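Local atomic coordinates of farnesyl diphosphate phosphatase YisP (Bacillus subtilis subsp. subtilis, PDB entry 3WE9), a protein that hydrolyses farnesyl diphosphate to farnesol and diphosphate, an activity required for biofilm formation, and belongs to the phytoene/squalene synthase family. Residues F30-Y35 against K235-L240; S166-D171 against D254-H259; T204-A209 against K247-Q252; R242-K247 against F260-T265. All coordinates share one frame; numbering follows the deposited sequence.

Interaction 1 (F30-Y35 against K235-L240); sequences FKALSY and KAALHL
A32 meets A236 where helix 27-33 comes against helix 228-250, a small-to-small contact of the kind that lets two helices approach closely: their CA atoms stand only 5.1 Å apart. The methyl CB of A32 touches the methyl CB of A236 at 3.8 Å, with the backbone N of A237 almost as near, and it lies 4.3 Å from CD1 of L240, one turn further on. A single methyl thus sits among three residues of the opposing helix.

Y35, in the turn that follows helix 27-33, closes one side of the contact. From CB its chain sets CG beside the backbone N, anti to the carbonyl carbon (chi1 -62°). The ring that follows has OG of S34 4.0 Å above the centre of one face, and its CE2 meets CB of A236 at 4.0 Å. Near the same seam, the carbonyl of A32 is hydrogen-bonded to OG1 of T233. No hydrogen bond joins the two segments directly, and the fit rests on apolar shape. A237 borders a bound triethylene glycol, probably from the crystallisation liquor. The contact joins helix 27-33 to the middle of helix 228-250 in the buried part of this all-helical fold, whose family lies in the terpene synthase clan.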
loop_
_atom_site.group_PDB
_atom_site.type_symbol
_atom_site.label_atom_id
_atom_site.label_comp_id
_atom_site.label_asym_id
_atom_site.label_seq_id
_atom_site.Cartn_x
_atom_site.Cartn_y
_atom_site.Cartn_z
ATOM N N PHE A 30 -5.227 4.317 -6.984
ATOM C CA PHE A 30 -6.522 4.612 -7.583
ATOM C C PHE A 30 -6.433 4.324 -9.071
ATOM O O PHE A 30 -7.349 3.764 -9.672
ATOM C CB PHE A 30 -6.890 6.084 -7.372
ATOM C CG PHE A 30 -8.247 6.454 -7.905
ATOM C CD1 PHE A 30 -9.396 6.208 -7.155
ATOM C CD2 PHE A 30 -8.379 7.039 -9.162
ATOM C CE1 PHE A 30 -10.659 6.542 -7.651
ATOM C CE2 PHE A 30 -9.637 7.377 -9.667
ATOM C CZ PHE A 30 -10.779 7.127 -8.908
ATOM N N LYS A 31 -5.309 4.716 -9.659
ATOM C CA LYS A 31 -5.077 4.508 -11.078
ATOM C C LYS A 31 -5.001 3.014 -11.391
ATOM O O LYS A 31 -5.556 2.547 -12.387
ATOM C CB LYS A 31 -3.775 5.196 -11.497
ATOM C CG LYS A 31 -3.481 5.101 -12.979
ATOM C CD LYS A 31 -4.597 5.735 -13.789
ATOM C CE LYS A 31 -4.385 5.536 -15.277
ATOM N NZ LYS A 31 -5.548 6.050 -16.058
ATOM N N ALA A 32 -4.308 2.267 -10.539
ATOM C CA ALA A 32 -4.167 0.826 -10.728
ATOM C C ALA A 32 -5.527 0.136 -10.624
ATOM O O ALA A 32 -5.831 -0.781 -11.388
ATOM C CB ALA A 32 -3.213 0.252 -9.685
ATOM N N LEU A 33 -6.339 0.589 -9.675
ATOM C CA LEU A 33 -7.666 0.023 -9.453
ATOM C C LEU A 33 -8.658 0.342 -10.566
ATOM O O LEU A 33 -9.642 -0.378 -10.751
ATOM C CB LEU A 33 -8.231 0.536 -8.127
ATOM C CG LEU A 33 -7.542 0.092 -6.832
ATOM C CD1 LEU A 33 -8.165 0.829 -5.651
ATOM C CD2 LEU A 33 -7.669 -1.410 -6.662
ATOM N N SER A 34 -8.395 1.414 -11.309
ATOM C CA SER A 34 -9.293 1.829 -12.381
ATOM C C SER A 34 -9.492 0.755 -13.445
ATOM O O SER A 34 -10.488 0.768 -14.167
ATOM C CB SER A 34 -8.780 3.120 -13.039
ATOM O OG SER A 34 -7.608 2.880 -13.802
ATOM N N TYR A 35 -8.550 -0.181 -13.534
ATOM C CA TYR A 35 -8.626 -1.251 -14.524
ATOM C C TYR A 35 -9.597 -2.370 -14.162
ATOM O O TYR A 35 -9.905 -3.223 -14.995
ATOM C CB TYR A 35 -7.233 -1.832 -14.768
ATOM C CG TYR A 35 -6.272 -0.812 -15.327
ATOM C CD1 TYR A 35 -6.448 -0.290 -16.607
ATOM C CD2 TYR A 35 -5.202 -0.344 -14.565
ATOM C CE1 TYR A 35 -5.580 0.672 -17.117
ATOM C CE2 TYR A 35 -4.328 0.620 -15.063
ATOM C CZ TYR A 35 -4.524 1.122 -16.340
ATOM O OH TYR A 35 -3.660 2.067 -16.842
ATOM N N LYS A 235 -0.599 -5.694 -12.143
ATOM C CA LYS A 235 0.569 -5.318 -12.933
ATOM C C LYS A 235 0.855 -3.823 -12.764
ATOM O O LYS A 235 2.005 -3.415 -12.593
ATOM C CB LYS A 235 0.320 -5.639 -14.413
ATOM C CG LYS A 235 1.511 -5.400 -15.331
ATOM C CD LYS A 235 1.174 -5.790 -16.770
ATOM C CE LYS A 235 2.371 -5.618 -17.697
ATOM N NZ LYS A 235 2.047 -6.001 -19.105
ATOM N N ALA A 236 -0.195 -3.011 -12.806
ATOM C CA ALA A 236 -0.041 -1.569 -12.644
ATOM C C ALA A 236 0.553 -1.256 -11.268
ATOM O O ALA A 236 1.503 -0.479 -11.150
ATOM C CB ALA A 236 -1.390 -0.878 -12.800
ATOM N N ALA A 237 -0.008 -1.870 -10.232
ATOM C CA ALA A 237 0.470 -1.651 -8.866
ATOM C C ALA A 237 1.952 -2.003 -8.755
ATOM O O ALA A 237 2.730 -1.275 -8.142
ATOM C CB ALA A 237 -0.348 -2.494 -7.884
ATOM N N LEU A 238 2.331 -3.133 -9.346
ATOM C CA LEU A 238 3.715 -3.580 -9.331
ATOM C C LEU A 238 4.632 -2.570 -10.021
ATOM O O LEU A 238 5.634 -2.138 -9.451
ATOM C CB LEU A 238 3.832 -4.941 -10.025
ATOM C CG LEU A 238 3.275 -6.129 -9.236
ATOM C CD1 LEU A 238 3.288 -7.384 -10.107
ATOM C CD2 LEU A 238 4.115 -6.337 -7.984
ATOM N N HIS A 239 4.283 -2.199 -11.249
ATOM C CA HIS A 239 5.083 -1.244 -12.020
ATOM C C HIS A 239 5.206 0.118 -11.349
ATOM O O HIS A 239 6.285 0.713 -11.327
ATOM C CB HIS A 239 4.475 -1.052 -13.414
ATOM C CG HIS A 239 4.842 -2.126 -14.389
ATOM N ND1 HIS A 239 4.690 -3.468 -14.113
ATOM C CD2 HIS A 239 5.359 -2.056 -15.639
ATOM C CE1 HIS A 239 5.099 -4.178 -15.150
ATOM N NE2 HIS A 239 5.510 -3.345 -16.089
ATOM N N LEU A 240 4.099 0.613 -10.809
ATOM C CA LEU A 240 4.075 1.917 -10.160
ATOM C C LEU A 240 4.967 2.007 -8.929
ATOM O O LEU A 240 5.686 2.989 -8.750
ATOM C CB LEU A 240 2.640 2.292 -9.774
ATOM C CG LEU A 240 1.694 2.585 -10.947
ATOM C CD1 LEU A 240 0.264 2.745 -10.440
ATOM C CD2 LEU A 240 2.158 3.848 -11.666
#

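Interaction 2 (S166-D171 against D254-H259); sequences SDLGTD and DVFQYH
D167 lays its side chain over the imidazole of H259 in a CH-pi contact, its CB over one ring face, 4.0 Å from the centroid and 28° off the ring normal. D167 and D171 fit the DXXXD motif of this protein; in its family such motifs typically bind the diphosphate through magnesium, a role probable here but not seen in the structure. D167 also closes an Asx turn, in which OD1 accepts from N of G169, met from above the carboxylate plane. CG of D167 is anti to the backbone N (chi1 -178°), and the carboxylate is thereby carried over the same face of H259, roughly parallel to it at 20°, with OD2 3.5 Å from CG of the imidazole; OD2 also takes a weak hydrogen bond from Q173.

The two loops, one after helix 145-165 and the other before helix 264-271, are joined by a nearly straight backbone bond from N of L168 to O of V255 (2.8 Å). A water donates both to that same carbonyl and to OD1 of D167.

Apolar contacts complete the junction. L168 and V255 lie side by side, CD1 against CG2 at 3.7 Å, while F256 packs on CB of L168 and meets F201 of helix 199-221. At the edge of the F256 ring, near its plane, O of L168 comes to 3.5 Å from CD1.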
loop_
_atom_site.group_PDB
_atom_site.type_symbol
_atom_site.label_atom_id
_atom_site.label_comp_id
_atom_site.label_asym_id
_atom_site.label_seq_id
_atom_site.Cartn_x
_atom_site.Cartn_y
_atom_site.Cartn_z
ATOM N N SER A 166 9.371 6.226 1.069
ATOM C CA SER A 166 9.147 7.425 0.255
ATOM C C SER A 166 9.069 8.749 1.015
ATOM O O SER A 166 9.039 9.818 0.400
ATOM C CB SER A 166 7.843 7.270 -0.542
ATOM O OG SER A 166 7.870 6.133 -1.386
ATOM N N ASP A 167 9.037 8.698 2.341
ATOM C CA ASP A 167 8.890 9.928 3.108
ATOM C C ASP A 167 9.292 9.720 4.560
ATOM O O ASP A 167 8.621 9.000 5.302
ATOM C CB ASP A 167 7.425 10.372 3.012
ATOM C CG ASP A 167 7.134 11.675 3.739
ATOM O OD1 ASP A 167 8.071 12.382 4.165
ATOM O OD2 ASP A 167 5.934 11.994 3.867
ATOM N N LEU A 168 10.402 10.342 4.949
ATOM C CA LEU A 168 10.907 10.243 6.314
ATOM C C LEU A 168 10.967 11.629 6.951
ATOM O O LEU A 168 11.846 11.912 7.769
ATOM C CB LEU A 168 12.299 9.603 6.309
ATOM C CG LEU A 168 12.391 8.185 5.720
ATOM C CD1 LEU A 168 13.838 7.691 5.808
ATOM C CD2 LEU A 168 11.450 7.244 6.473
ATOM N N GLY A 169 10.016 12.483 6.584
ATOM C CA GLY A 169 9.981 13.841 7.103
ATOM C C GLY A 169 9.668 14.064 8.576
ATOM O O GLY A 169 10.170 15.020 9.167
ATOM N N THR A 170 8.852 13.199 9.176
ATOM C CA THR A 170 8.474 13.345 10.585
ATOM C C THR A 170 9.156 12.331 11.504
ATOM O O THR A 170 9.718 11.340 11.039
ATOM C CB THR A 170 6.961 13.172 10.770
ATOM O OG1 THR A 170 6.606 11.817 10.479
ATOM C CG2 THR A 170 6.194 14.106 9.842
ATOM N N ASP A 171 9.088 12.575 12.814
ATOM C CA ASP A 171 9.699 11.665 13.772
ATOM C C ASP A 171 8.990 10.319 13.763
ATOM O O ASP A 171 9.613 9.285 13.974
ATOM C CB ASP A 171 9.671 12.249 15.191
ATOM C CG ASP A 171 10.611 13.433 15.357
ATOM O OD1 ASP A 171 11.624 13.505 14.626
ATOM O OD2 ASP A 171 10.347 14.282 16.237
ATOM N N ASP A 254 16.537 11.705 -1.245
ATOM C CA ASP A 254 16.232 12.934 -0.506
ATOM C C ASP A 254 14.853 12.870 0.167
ATOM O O ASP A 254 14.062 13.819 0.090
ATOM C CB ASP A 254 16.304 14.110 -1.492
ATOM C CG ASP A 254 16.666 15.432 -0.831
ATOM O OD1 ASP A 254 17.108 15.454 0.335
ATOM O OD2 ASP A 254 16.522 16.469 -1.509
ATOM N N VAL A 255 14.587 11.760 0.858
ATOM C CA VAL A 255 13.299 11.538 1.509
ATOM C C VAL A 255 13.075 12.205 2.859
ATOM O O VAL A 255 11.979 12.112 3.405
ATOM C CB VAL A 255 13.009 10.019 1.657
ATOM C CG1 VAL A 255 12.912 9.377 0.285
ATOM C CG2 VAL A 255 14.100 9.358 2.490
ATOM N N PHE A 256 14.098 12.853 3.407
ATOM C CA PHE A 256 13.941 13.562 4.682
ATOM C C PHE A 256 13.369 14.952 4.374
ATOM O O PHE A 256 12.700 15.567 5.208
ATOM C CB PHE A 256 15.290 13.734 5.396
ATOM C CG PHE A 256 15.865 12.453 5.945
ATOM C CD1 PHE A 256 15.209 11.748 6.952
ATOM C CD2 PHE A 256 17.071 11.961 5.461
ATOM C CE1 PHE A 256 15.752 10.569 7.470
ATOM C CE2 PHE A 256 17.621 10.780 5.975
ATOM C CZ PHE A 256 16.961 10.088 6.977
ATOM N N GLN A 257 13.632 15.425 3.158
ATOM C CA GLN A 257 13.178 16.744 2.714
ATOM C C GLN A 257 11.882 16.741 1.913
ATOM O O GLN A 257 11.063 17.653 2.046
ATOM C CB GLN A 257 14.269 17.412 1.872
ATOM C CG GLN A 257 15.540 17.729 2.632
ATOM C CD GLN A 257 15.270 18.466 3.927
ATOM O OE1 GLN A 257 14.471 19.401 3.965
ATOM N NE2 GLN A 257 15.941 18.055 4.994
ATOM N N TYR A 258 11.703 15.721 1.078
ATOM C CA TYR A 258 10.520 15.611 0.230
ATOM C C TYR A 258 9.839 14.257 0.333
ATOM O O TYR A 258 10.484 13.251 0.619
ATOM C CB TYR A 258 10.905 15.799 -1.240
ATOM C CG TYR A 258 11.518 17.127 -1.582
ATOM C CD1 TYR A 258 10.719 18.212 -1.944
ATOM C CD2 TYR A 258 12.901 17.295 -1.584
ATOM C CE1 TYR A 258 11.282 19.429 -2.308
ATOM C CE2 TYR A 258 13.475 18.508 -1.943
ATOM C CZ TYR A 258 12.658 19.569 -2.307
ATOM O OH TYR A 258 13.220 20.763 -2.681
ATOM N N HIS A 259 8.536 14.245 0.075
ATOM C CA HIS A 259 7.756 13.017 0.056
ATOM C C HIS A 259 7.686 12.662 -1.429
ATOM O O HIS A 259 7.139 13.421 -2.232
ATOM C CB HIS A 259 6.343 13.253 0.601
ATOM C CG HIS A 259 5.418 12.083 0.423
ATOM N ND1 HIS A 259 4.114 12.092 0.874
ATOM C CD2 HIS A 259 5.599 10.881 -0.177
ATOM C CE1 HIS A 259 3.533 10.947 0.558
ATOM N NE2 HIS A 259 4.412 10.195 -0.080
HETATM O O HOH W 1 9.952 14.261 3.689
#

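Interaction 3 (T204-A209 against K247-Q252); sequences TWEYIA and KIRAKQ
Helices 199-221 and 228-250 face each other here across long side chains, the nearest CA atoms, those of E206 and R249, being 9.2 Å apart. The second helix ends in a Schellman motif, with Q252 in the C-prime place at positive phi. Between these neighbouring helices of the all-helical fold, R249 grips E206 side-on in a bidentate salt bridge: NE donates to OE2 at 2.9 Å and NH2 to OE1 at 2.9 Å. Both oxygens use their syn lone pairs. Carboxylate and guanidinium are nearly coplanar, 15° apart, and each oxygen lies close to the guanidinium plane. The extended run from CG to NE brings the arginine to the glutamate, whose own chain bends back at chi2 (-65°).

The guanidinium has further partners, since NH1 forms salt bridges with E246 and E213. Its charge is balanced by three carboxylates, which probably fix the orientation of the group. E206 in turn accepts at OE2 from NE2 of H253.

W205 packs against the same arginine. Its ring stands almost perpendicular to the guanidinium, with CH2 over one guanidinium face and NE of R249 at the indole edge, near the ring plane. On the indole's pyrrole side NE1 is hydrogen-bonded to O of L165, which would help to fix the ring's rotation. Its six-membered ring presses on I248, where CZ2 touches CG2 at 3.4 Å.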
loop_
_atom_site.group_PDB
_atom_site.type_symbol
_atom_site.label_atom_id
_atom_site.label_comp_id
_atom_site.label_asym_id
_atom_site.label_seq_id
_atom_site.Cartn_x
_atom_site.Cartn_y
_atom_site.Cartn_z
ATOM N N THR A 204 21.385 1.829 4.401
ATOM C CA THR A 204 20.284 1.459 5.282
ATOM C C THR A 204 18.996 1.405 4.461
ATOM O O THR A 204 18.236 0.437 4.524
ATOM C CB THR A 204 20.113 2.500 6.413
ATOM O OG1 THR A 204 21.285 2.497 7.241
ATOM C CG2 THR A 204 18.871 2.179 7.267
ATOM N N TRP A 205 18.772 2.451 3.673
ATOM C CA TRP A 205 17.584 2.547 2.836
ATOM C C TRP A 205 17.527 1.411 1.813
ATOM O O TRP A 205 16.488 0.785 1.641
ATOM C CB TRP A 205 17.578 3.898 2.110
ATOM C CG TRP A 205 16.305 4.221 1.405
ATOM C CD1 TRP A 205 15.260 4.956 1.892
ATOM C CD2 TRP A 205 15.952 3.859 0.062
ATOM N NE1 TRP A 205 14.280 5.083 0.933
ATOM C CE2 TRP A 205 14.676 4.418 -0.197
ATOM C CE3 TRP A 205 16.587 3.119 -0.943
ATOM C CZ2 TRP A 205 14.026 4.262 -1.431
ATOM C CZ3 TRP A 205 15.936 2.964 -2.177
ATOM C CH2 TRP A 205 14.669 3.534 -2.404
ATOM N N GLU A 206 18.642 1.155 1.135
ATOM C CA GLU A 206 18.690 0.099 0.127
ATOM C C GLU A 206 18.511 -1.295 0.736
ATOM O O GLU A 206 17.952 -2.192 0.107
ATOM C CB GLU A 206 20.005 0.173 -0.660
ATOM C CG GLU A 206 20.126 1.395 -1.592
ATOM C CD GLU A 206 19.105 1.392 -2.731
ATOM O OE1 GLU A 206 18.455 0.350 -2.952
ATOM O OE2 GLU A 206 18.955 2.432 -3.416
ATOM N N TYR A 207 18.976 -1.471 1.966
ATOM C CA TYR A 207 18.843 -2.764 2.634
ATOM C C TYR A 207 17.359 -3.080 2.828
ATOM O O TYR A 207 16.931 -4.221 2.644
ATOM C CB TYR A 207 19.560 -2.744 3.987
ATOM C CG TYR A 207 19.758 -4.116 4.603
ATOM C CD1 TYR A 207 20.751 -4.976 4.131
ATOM C CD2 TYR A 207 18.961 -4.548 5.661
ATOM C CE1 TYR A 207 20.949 -6.236 4.705
ATOM C CE2 TYR A 207 19.146 -5.805 6.242
ATOM C CZ TYR A 207 20.144 -6.640 5.761
ATOM O OH TYR A 207 20.349 -7.869 6.346
ATOM N N ILE A 208 16.581 -2.063 3.198
ATOM C CA ILE A 208 15.143 -2.218 3.401
ATOM C C ILE A 208 14.437 -2.301 2.040
ATOM O O ILE A 208 13.495 -3.077 1.866
ATOM C CB ILE A 208 14.567 -1.026 4.222
ATOM C CG1 ILE A 208 15.272 -0.956 5.583
ATOM C CG2 ILE A 208 13.053 -1.181 4.418
ATOM C CD1 ILE A 208 14.954 0.300 6.381
ATOM N N ALA A 209 14.904 -1.512 1.071
ATOM C CA ALA A 209 14.303 -1.527 -0.267
ATOM C C ALA A 209 14.478 -2.915 -0.906
ATOM O O ALA A 209 13.627 -3.374 -1.677
ATOM C CB ALA A 209 14.951 -0.445 -1.153
ATOM N N LYS A 247 12.550 6.285 -8.704
ATOM C CA LYS A 247 12.528 7.746 -8.673
ATOM C C LYS A 247 13.282 8.261 -7.454
ATOM O O LYS A 247 14.049 9.226 -7.533
ATOM C CB LYS A 247 11.086 8.271 -8.638
ATOM C CG LYS A 247 10.997 9.801 -8.687
ATOM C CD LYS A 247 9.563 10.312 -8.766
ATOM C CE LYS A 247 9.540 11.839 -8.877
ATOM N NZ LYS A 247 8.163 12.390 -9.008
ATOM N N ILE A 248 13.053 7.615 -6.317
ATOM C CA ILE A 248 13.719 8.002 -5.081
ATOM C C ILE A 248 15.232 7.898 -5.277
ATOM O O ILE A 248 15.982 8.789 -4.875
ATOM C CB ILE A 248 13.262 7.092 -3.907
ATOM C CG1 ILE A 248 11.762 7.310 -3.654
ATOM C CG2 ILE A 248 14.079 7.403 -2.651
ATOM C CD1 ILE A 248 11.144 6.373 -2.619
ATOM N N ARG A 249 15.677 6.814 -5.903
ATOM C CA ARG A 249 17.101 6.625 -6.153
ATOM C C ARG A 249 17.610 7.724 -7.084
ATOM O O ARG A 249 18.701 8.260 -6.888
ATOM C CB ARG A 249 17.354 5.254 -6.778
ATOM C CG ARG A 249 17.154 4.104 -5.806
ATOM C CD ARG A 249 17.272 2.747 -6.489
ATOM N NE ARG A 249 17.126 1.662 -5.525
ATOM C CZ ARG A 249 16.294 0.637 -5.670
ATOM N NH1 ARG A 249 15.524 0.547 -6.750
ATOM N NH2 ARG A 249 16.224 -0.289 -4.728
ATOM N N ALA A 250 16.802 8.053 -8.088
ATOM C CA ALA A 250 17.137 9.084 -9.067
ATOM C C ALA A 250 17.220 10.459 -8.418
ATOM O O ALA A 250 17.941 11.342 -8.887
ATOM C CB ALA A 250 16.089 9.100 -10.185
ATOM N N LYS A 251 16.476 10.641 -7.336
ATOM C CA LYS A 251 16.480 11.916 -6.646
ATOM C C LYS A 251 17.337 11.892 -5.391
ATOM O O LYS A 251 17.051 12.580 -4.411
ATOM C CB LYS A 251 15.057 12.337 -6.307
ATOM C CG LYS A 251 14.144 12.460 -7.520
ATOM C CD LYS A 251 14.623 13.535 -8.473
ATOM C CE LYS A 251 13.677 13.677 -9.656
ATOM N NZ LYS A 251 14.160 14.721 -10.602
ATOM N N GLN A 252 18.374 11.062 -5.430
ATOM C CA GLN A 252 19.346 10.973 -4.352
ATOM C C GLN A 252 18.835 10.642 -2.951
ATOM O O GLN A 252 19.374 11.139 -1.965
ATOM C CB GLN A 252 20.140 12.280 -4.305
ATOM C CG GLN A 252 20.560 12.784 -5.687
ATOM C CD GLN A 252 21.204 11.703 -6.537
ATOM O OE1 GLN A 252 20.588 11.165 -7.465
ATOM N NE2 GLN A 252 22.450 11.374 -6.222
#

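Interaction 4 (R242-K247 against F260-T265); sequences RAVLEK and FALTET
K247 and A261 make the polar centre of this contact: NZ of the lysine donates to the backbone O of A261 at 2.8 Å, with a C=O...N angle of 150° and the donor tilted 26° from the carbonyl plane. NZ also forms a salt bridge with OE2 of E266. The lysine is thus gripped by a carbonyl and a carboxylate, and its positive charge is probably stabilised by them. It gets there fully stretched, CG anti to the backbone N (chi1 -177°) and the chain extended beyond it. Along the way its methylenes run past the chain of 260-265: CG lies 4.2 Å from CD2 of F260, and NZ ends 4.0 Å from CG2 of T263.

Beside it L262 supplies the apolar part. Its CG packs on CG2 of V244 at 3.8 Å, the two side chains slanting across one another, while its CD2 branch reaches CB of A243 at 4.1 Å. A water completes the shell, accepting from N of A261 and, weakly, from NZ of K247.

Further out, F260 is tied by its backbone to S166. The contact straps the start of helix 264-271, by an extended lysine, to the side of helix 228-250. T263 is the N-cap there: its side chain caps a backbone N just beyond 260-265, while OE2 of E266 accepts from N of T263, a reciprocal pattern consistent with a capping box.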
loop_
_atom_site.group_PDB
_atom_site.type_symbol
_atom_site.label_atom_id
_atom_site.label_comp_id
_atom_site.label_asym_id
_atom_site.label_seq_id
_atom_site.Cartn_x
_atom_site.Cartn_y
_atom_site.Cartn_z
ATOM N N ARG A 242 7.501 -0.029 -8.161
ATOM C CA ARG A 242 8.901 -0.253 -8.494
ATOM C C ARG A 242 9.434 1.092 -8.985
ATOM O O ARG A 242 10.545 1.502 -8.643
ATOM C CB ARG A 242 9.059 -1.293 -9.608
ATOM C CG ARG A 242 9.168 -2.718 -9.108
ATOM C CD ARG A 242 9.702 -3.649 -10.185
ATOM N NE ARG A 242 9.892 -5.003 -9.677
ATOM C CZ ARG A 242 9.018 -5.995 -9.831
ATOM N NH1 ARG A 242 7.882 -5.789 -10.488
ATOM N NH2 ARG A 242 9.286 -7.195 -9.328
ATOM N N ALA A 243 8.621 1.779 -9.786
ATOM C CA ALA A 243 8.990 3.078 -10.336
ATOM C C ALA A 243 9.215 4.104 -9.224
ATOM O O ALA A 243 10.074 4.977 -9.341
ATOM C CB ALA A 243 7.908 3.569 -11.292
ATOM N N VAL A 244 8.432 4.008 -8.153
ATOM C CA VAL A 244 8.590 4.924 -7.033
ATOM C C VAL A 244 9.991 4.771 -6.432
ATOM O O VAL A 244 10.680 5.760 -6.175
ATOM C CB VAL A 244 7.525 4.657 -5.934
ATOM C CG1 VAL A 244 7.857 5.465 -4.673
ATOM C CG2 VAL A 244 6.146 5.051 -6.440
ATOM N N LEU A 245 10.406 3.527 -6.216
ATOM C CA LEU A 245 11.727 3.251 -5.660
ATOM C C LEU A 245 12.821 3.770 -6.592
ATOM O O LEU A 245 13.836 4.311 -6.142
ATOM C CB LEU A 245 11.906 1.745 -5.438
ATOM C CG LEU A 245 11.009 1.146 -4.347
ATOM C CD1 LEU A 245 11.115 -0.366 -4.353
ATOM C CD2 LEU A 245 11.408 1.719 -2.990
ATOM N N GLU A 246 12.617 3.609 -7.896
ATOM C CA GLU A 246 13.608 4.087 -8.856
ATOM C C GLU A 246 13.693 5.617 -8.843
ATOM O O GLU A 246 14.786 6.183 -8.935
ATOM C CB GLU A 246 13.269 3.576 -10.260
ATOM C CG GLU A 246 13.325 2.059 -10.386
ATOM C CD GLU A 246 14.740 1.492 -10.259
ATOM O OE1 GLU A 246 15.408 1.727 -9.224
ATOM O OE2 GLU A 246 15.188 0.804 -11.206
ATOM N N LYS A 247 12.550 6.285 -8.704
ATOM C CA LYS A 247 12.528 7.746 -8.673
ATOM C C LYS A 247 13.282 8.261 -7.454
ATOM O O LYS A 247 14.049 9.226 -7.533
ATOM C CB LYS A 247 11.086 8.271 -8.638
ATOM C CG LYS A 247 10.997 9.801 -8.687
ATOM C CD LYS A 247 9.563 10.312 -8.766
ATOM C CE LYS A 247 9.540 11.839 -8.877
ATOM N NZ LYS A 247 8.163 12.390 -9.008
ATOM N N PHE A 260 8.244 11.515 -1.797
ATOM C CA PHE A 260 8.250 11.101 -3.194
ATOM C C PHE A 260 6.987 10.420 -3.672
ATOM O O PHE A 260 6.453 9.544 -3.006
ATOM C CB PHE A 260 9.444 10.191 -3.466
ATOM C CG PHE A 260 10.741 10.925 -3.535
ATOM C CD1 PHE A 260 11.222 11.616 -2.430
ATOM C CD2 PHE A 260 11.459 10.970 -4.722
ATOM C CE1 PHE A 260 12.400 12.345 -2.500
ATOM C CE2 PHE A 260 12.633 11.694 -4.801
ATOM C CZ PHE A 260 13.106 12.389 -3.685
ATOM N N ALA A 261 6.522 10.837 -4.844
ATOM C CA ALA A 261 5.330 10.272 -5.461
ATOM C C ALA A 261 5.431 10.489 -6.965
ATOM O O ALA A 261 6.074 11.437 -7.420
ATOM C CB ALA A 261 4.078 10.950 -4.911
ATOM N N LEU A 262 4.808 9.607 -7.738
ATOM C CA LEU A 262 4.836 9.732 -9.190
ATOM C C LEU A 262 3.863 10.827 -9.618
ATOM O O LEU A 262 2.771 10.946 -9.057
ATOM C CB LEU A 262 4.433 8.411 -9.849
ATOM C CG LEU A 262 5.239 7.150 -9.516
ATOM C CD1 LEU A 262 4.537 5.937 -10.126
ATOM C CD2 LEU A 262 6.671 7.274 -10.039
ATOM N N THR A 263 4.261 11.634 -10.599
ATOM C CA THR A 263 3.387 12.697 -11.093
ATOM C C THR A 263 2.398 12.061 -12.064
ATOM O O THR A 263 2.584 10.917 -12.473
ATOM C CB THR A 263 4.186 13.775 -11.850
ATOM O OG1 THR A 263 4.793 13.185 -13.007
ATOM C CG2 THR A 263 5.266 14.365 -10.956
ATOM N N GLU A 264 1.351 12.795 -12.433
ATOM C CA GLU A 264 0.364 12.268 -13.374
ATOM C C GLU A 264 1.090 11.842 -14.645
ATOM O O GLU A 264 0.838 10.768 -15.194
ATOM C CB GLU A 264 -0.686 13.330 -13.726
ATOM C CG GLU A 264 -1.464 13.892 -12.539
ATOM C CD GLU A 264 -2.655 14.737 -12.970
ATOM O OE1 GLU A 264 -2.473 15.651 -13.801
ATOM O OE2 GLU A 264 -3.775 14.486 -12.472
ATOM N N THR A 265 2.003 12.694 -15.102
ATOM C CA THR A 265 2.777 12.422 -16.305
ATOM C C THR A 265 3.567 11.134 -16.146
ATOM O O THR A 265 3.580 10.291 -17.043
ATOM C CB THR A 265 3.763 13.579 -16.614
ATOM O OG1 THR A 265 3.029 14.795 -16.804
ATOM C CG2 THR A 265 4.558 13.283 -17.881
HETATM O O HOH W 2 8.039 13.528 -5.809
#

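How the interactions relate
Helix 228-250 serves three of the four contacts: interaction 1 toward its middle, interaction 4 further along and interaction 3 at its C-terminal end. Interactions 1 and 3 are buried yet chemically unlike, the first a close apolar meeting of alanines, the second a wider gap spanned by a salt bridge and an indole. Interaction 4 lies at the surface and mixes a lysine-to-carbonyl bond with leucine packing, while interaction 2, partly buried, joins loop to loop through a backbone bond, a water and apolar and CH-pi packing. The contacts are linked: L240 touches L262, S166 O probably receives F260 N (2.9 Å), I248 packs against S166 and V255, and K247 belongs to both interactions 3 and 4.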